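Local coordinates for protein beta-Lactamase/D-Alanine Carboxypeptidase (Pseudomonas syringae pv. tomato, PDB 5EVI) that probably hydrolyses beta-lactam antibiotics to substituted beta-amino acids, as a class C beta-lactamase linked to antibiotic resistance, at residues 89-94 with 105-111; 116-121 with 142-148. All blocks are in the same frame, centred on the assembly; numbering follows the deposited sequence.

Interaction 1 folds one long loop back on itself. Interaction 2 joins two loops, either side of helix 132-138. Their centres are about 12 Å apart, and 89-94 with 105-111 closes before 116-121 with 142-148 opens. Each is partly buried, with exposed residues at its margin. Interaction 1 has four backbone hydrogen bonds and aliphatic packing. Interaction 2 has two backbone bonds to one carbonyl, an indole N-H bond, aromatic rings and waters. The two touch directly. I108 CD1 lies 3.6 Å from W142 CZ3, and L105 CD1 lies 3.9 Å from F121 CZ. Helix 156-169 packs against both, by L162, L161 and I165 in interaction 1 and by S158 in interaction 2.

Interaction 1: 89-94 with 105-111; sequences LTQSID and LGKIPVF
The backbones of 89-94 and 105-111 run antiparallel, with four hydrogen bonds between main-chain atoms. S92 and P109 form a single bridge, a non-hydrogen-bonded pair flanked by the bonds V110 N to Q91 O and I93 N to I108 O. F111 N donates to L89 O, and D94 N donates to G106 O at 2.9 Å. Next to the bridge is a type I turn from L105 to I108.

The two branches of V110 divide the apolar contact. CG1 of V110 meets CD2 of L89 at 3.7 Å, the two side chains crossing at about a right angle. CG2 of V110, anti to its carbonyl carbon, meets CG1 of I93 at 3.9 Å. CD1 of I93 also reaches CD1 of L105 at 4.1 Å. L89 O lies at the edge of the F111 ring, in its plane. S92 OG donates to D94 OD1 at 2.7 Å, from above the carboxylate plane. This bond helps to fix both side chains beside the turn.

The contact lies in the long loop between helices 70-83 and 112-115. L89 packs on T79 and Q82 of helix 70-83. L89 and V110 touch L162 of helix 156-169, and I93 touches I165.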
# COMPACT_ATOMS: atom_id res chain seq x y z
N LEU D 89 5.38 11.94 14.69
CA LEU D 89 4.07 11.29 14.56
C LEU D 89 3.29 11.17 15.88
O LEU D 89 2.06 11.09 15.86
CB LEU D 89 4.21 9.90 13.91
CG LEU D 89 4.69 9.85 12.45
CD1 LEU D 89 5.02 8.42 12.03
CD2 LEU D 89 3.65 10.43 11.50
N THR D 90 3.99 11.17 17.02
CA THR D 90 3.34 11.14 18.34
C THR D 90 2.69 12.47 18.75
O THR D 90 1.83 12.48 19.64
CB THR D 90 4.32 10.69 19.45
OG1 THR D 90 5.44 11.58 19.50
CG2 THR D 90 4.80 9.29 19.18
N GLN D 91 3.08 13.59 18.13
CA GLN D 91 2.43 14.88 18.37
C GLN D 91 1.05 14.91 17.72
O GLN D 91 0.79 14.19 16.75
CB GLN D 91 3.26 16.05 17.83
CG GLN D 91 4.62 16.23 18.49
CD GLN D 91 4.49 16.76 19.90
OE1 GLN D 91 4.69 16.02 20.87
NE2 GLN D 91 4.15 18.04 20.04
N SER D 92 0.16 15.74 18.26
CA SER D 92 -1.22 15.80 17.78
C SER D 92 -1.31 16.42 16.38
O SER D 92 -0.43 17.18 15.98
CB SER D 92 -2.12 16.54 18.78
OG SER D 92 -1.77 17.90 18.89
N ILE D 93 -2.36 16.07 15.64
CA ILE D 93 -2.59 16.54 14.26
C ILE D 93 -2.54 18.07 14.14
O ILE D 93 -2.00 18.61 13.17
CB ILE D 93 -3.91 15.97 13.68
CG1 ILE D 93 -3.73 14.47 13.37
CG2 ILE D 93 -4.37 16.72 12.42
CD1 ILE D 93 -5.01 13.67 13.34
N ASP D 94 -3.09 18.76 15.15
CA ASP D 94 -3.06 20.23 15.22
C ASP D 94 -1.66 20.85 15.30
O ASP D 94 -1.49 22.01 14.94
CB ASP D 94 -3.97 20.76 16.35
CG ASP D 94 -3.50 20.37 17.75
OD1 ASP D 94 -2.29 20.42 18.04
OD2 ASP D 94 -4.38 20.04 18.58
N LEU D 105 -10.56 16.08 16.14
CA LEU D 105 -9.49 15.46 15.34
C LEU D 105 -8.12 16.08 15.62
O LEU D 105 -7.11 15.38 15.57
CB LEU D 105 -9.81 15.56 13.83
CG LEU D 105 -8.92 14.78 12.86
CD1 LEU D 105 -9.04 13.28 13.08
CD2 LEU D 105 -9.29 15.13 11.43
N GLY D 106 -8.11 17.38 15.89
CA GLY D 106 -6.89 18.13 16.20
C GLY D 106 -6.01 17.56 17.29
O GLY D 106 -4.79 17.50 17.11
N LYS D 107 -6.61 17.15 18.42
CA LYS D 107 -5.85 16.69 19.60
C LYS D 107 -5.42 15.20 19.59
O LYS D 107 -4.78 14.74 20.53
CB LYS D 107 -6.59 17.03 20.91
CG LYS D 107 -7.82 16.20 21.25
CD LYS D 107 -8.31 16.47 22.67
CE LYS D 107 -9.30 15.42 23.15
NZ LYS D 107 -9.67 15.58 24.59
N ILE D 108 -5.79 14.46 18.53
CA ILE D 108 -5.42 13.04 18.39
C ILE D 108 -4.01 12.96 17.78
O ILE D 108 -3.72 13.70 16.84
CB ILE D 108 -6.41 12.28 17.47
CG1 ILE D 108 -7.83 12.34 18.05
CG2 ILE D 108 -6.00 10.82 17.28
CD1 ILE D 108 -8.92 12.04 17.05
N PRO D 109 -3.14 12.05 18.30
CA PRO D 109 -1.81 11.88 17.67
C PRO D 109 -1.86 11.52 16.17
O PRO D 109 -2.79 10.84 15.72
CB PRO D 109 -1.18 10.75 18.50
CG PRO D 109 -1.85 10.84 19.84
CD PRO D 109 -3.25 11.30 19.57
N VAL D 110 -0.85 11.96 15.42
CA VAL D 110 -0.81 11.82 13.95
C VAL D 110 -0.72 10.36 13.50
O VAL D 110 -1.31 10.00 12.47
CB VAL D 110 0.35 12.64 13.33
CG1 VAL D 110 0.54 12.38 11.83
CG2 VAL D 110 0.15 14.14 13.55
N PHE D 111 -0.01 9.52 14.26
CA PHE D 111 0.24 8.13 13.85
C PHE D 111 -1.03 7.34 13.58
O PHE D 111 -1.07 6.51 12.68
CB PHE D 111 1.15 7.39 14.84
CG PHE D 111 0.50 7.00 16.15
CD1 PHE D 111 -0.12 5.76 16.29
CD2 PHE D 111 0.58 7.83 17.26
CE1 PHE D 111 -0.69 5.38 17.50
CE2 PHE D 111 0.02 7.45 18.48
CZ PHE D 111 -0.62 6.23 18.60

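Interaction 2: 116-121 with 142-148; sequences HTAGGF and WQPEYLP
F121 and W142 form an offset stack, their planes at 11° and the centroids of the F121 ring and the W142 five-membered ring 4.2 Å apart. W142 NE1 sits over the centre of the F121 ring, and A118 CB lies at its edge, in plane. P144 N lies over the opposite face of the indole. At the indole edge are G119 CA and G120 O. G120 O accepts from W142 NE1 at 2.9 Å, 4° out of the indole plane. This bond, with F121 and P144 N on the two faces, helps to hold the ring's rotation.

The Y146 ring has G119 CA over one face, 3.8 Å from its centroid in a CH-pi contact, and T117 O near its plane at the edge. G119 O accepts from E145 N and Y146 N, on opposite faces of its carbonyl plane. G120 has backbone angles that suit glycine. One water joins A118 O to Y146 O. Another accepts from G119 N and bonds Y146 OH, which also bonds T153.

The H116 ring meets Y154, probably of the active site, as in serine beta-lactamases. The contact ties the loop after helix 112-115 to that before strand 151-152. F121 packs on helix 156-169.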
# COMPACT_ATOMS: atom_id res chain seq x y z
N HIS D 116 -5.28 3.56 10.97
CA HIS D 116 -6.78 3.47 10.90
C HIS D 116 -7.53 3.45 12.26
O HIS D 116 -8.66 2.96 12.32
CB HIS D 116 -7.23 2.26 10.05
CG HIS D 116 -6.43 2.05 8.80
ND1 HIS D 116 -5.53 1.03 8.66
CD2 HIS D 116 -6.41 2.73 7.63
CE1 HIS D 116 -4.96 1.10 7.46
NE2 HIS D 116 -5.47 2.14 6.82
N THR D 117 -6.92 3.99 13.33
CA THR D 117 -7.48 3.91 14.68
C THR D 117 -7.79 5.28 15.31
O THR D 117 -7.90 5.38 16.53
CB THR D 117 -6.51 3.14 15.62
OG1 THR D 117 -5.28 3.84 15.69
CG2 THR D 117 -6.26 1.70 15.12
N ALA D 118 -7.97 6.31 14.47
CA ALA D 118 -8.26 7.69 14.93
C ALA D 118 -9.53 7.76 15.76
O ALA D 118 -9.52 8.26 16.89
CB ALA D 118 -8.38 8.63 13.74
N GLY D 119 -10.61 7.26 15.19
CA GLY D 119 -11.92 7.31 15.86
C GLY D 119 -13.13 6.82 15.07
O GLY D 119 -14.24 6.73 15.63
N GLY D 120 -12.95 6.52 13.78
CA GLY D 120 -14.03 6.06 12.91
C GLY D 120 -14.19 7.05 11.77
O GLY D 120 -14.57 8.21 11.97
N PHE D 121 -13.86 6.59 10.57
CA PHE D 121 -14.19 7.29 9.35
C PHE D 121 -14.96 6.34 8.43
O PHE D 121 -14.85 5.12 8.58
CB PHE D 121 -12.91 7.76 8.64
CG PHE D 121 -12.24 8.94 9.30
CD1 PHE D 121 -12.54 10.24 8.91
CD2 PHE D 121 -11.29 8.75 10.30
CE1 PHE D 121 -11.91 11.33 9.50
CE2 PHE D 121 -10.65 9.83 10.90
CZ PHE D 121 -10.96 11.13 10.50
N TRP D 142 -15.81 16.76 12.23
CA TRP D 142 -15.69 15.35 12.58
C TRP D 142 -15.83 15.06 14.08
O TRP D 142 -15.18 15.71 14.91
CB TRP D 142 -14.37 14.78 12.04
CG TRP D 142 -14.14 13.32 12.38
CD1 TRP D 142 -14.58 12.25 11.67
CD2 TRP D 142 -13.42 12.81 13.49
NE1 TRP D 142 -14.18 11.08 12.28
CE2 TRP D 142 -13.46 11.40 13.40
CE3 TRP D 142 -12.73 13.40 14.56
CZ2 TRP D 142 -12.84 10.57 14.34
CZ3 TRP D 142 -12.12 12.58 15.50
CH2 TRP D 142 -12.18 11.17 15.38
N GLN D 143 -16.68 14.09 14.41
CA GLN D 143 -16.83 13.62 15.79
C GLN D 143 -16.46 12.14 15.85
O GLN D 143 -16.90 11.38 15.01
CB GLN D 143 -18.27 13.82 16.26
CG GLN D 143 -18.72 15.27 16.14
CD GLN D 143 -19.80 15.65 17.13
OE1 GLN D 143 -19.57 15.65 18.35
NE2 GLN D 143 -20.98 15.99 16.62
N PRO D 144 -15.67 11.74 16.87
CA PRO D 144 -15.26 10.34 16.99
C PRO D 144 -16.42 9.45 17.38
O PRO D 144 -17.38 9.92 17.99
CB PRO D 144 -14.24 10.38 18.13
CG PRO D 144 -14.75 11.46 19.01
CD PRO D 144 -15.28 12.51 18.07
N GLU D 145 -16.32 8.17 17.02
CA GLU D 145 -17.26 7.15 17.49
C GLU D 145 -16.66 6.29 18.60
O GLU D 145 -17.40 5.77 19.45
CB GLU D 145 -17.74 6.29 16.33
CG GLU D 145 -18.44 7.11 15.24
CD GLU D 145 -19.63 6.40 14.61
OE1 GLU D 145 -19.94 5.27 15.01
OE2 GLU D 145 -20.27 7.00 13.71
N TYR D 146 -15.34 6.14 18.58
CA TYR D 146 -14.60 5.45 19.62
C TYR D 146 -13.32 6.20 19.98
O TYR D 146 -12.88 7.10 19.26
CB TYR D 146 -14.30 4.00 19.19
CG TYR D 146 -13.59 3.85 17.86
CD1 TYR D 146 -12.20 3.95 17.78
CD2 TYR D 146 -14.30 3.60 16.69
CE1 TYR D 146 -11.53 3.78 16.56
CE2 TYR D 146 -13.65 3.45 15.48
CZ TYR D 146 -12.28 3.54 15.41
OH TYR D 146 -11.67 3.38 14.20
N LEU D 147 -12.77 5.86 21.14
CA LEU D 147 -11.54 6.47 21.64
C LEU D 147 -10.38 5.99 20.77
O LEU D 147 -10.45 4.85 20.29
CB LEU D 147 -11.30 6.08 23.10
CG LEU D 147 -12.31 6.58 24.13
CD1 LEU D 147 -12.08 5.91 25.48
CD2 LEU D 147 -12.21 8.10 24.25
N PRO D 148 -9.33 6.83 20.56
CA PRO D 148 -8.20 6.45 19.70
C PRO D 148 -7.54 5.15 20.13
O PRO D 148 -7.37 4.90 21.35
CB PRO D 148 -7.23 7.61 19.86
CG PRO D 148 -8.09 8.78 20.20
CD PRO D 148 -9.18 8.21 21.06
O HOH W 1 -10.68 5.55 12.62
O HOH W 2 -11.12 9.50 18.78
O HOH W 3 -17.42 9.36 12.88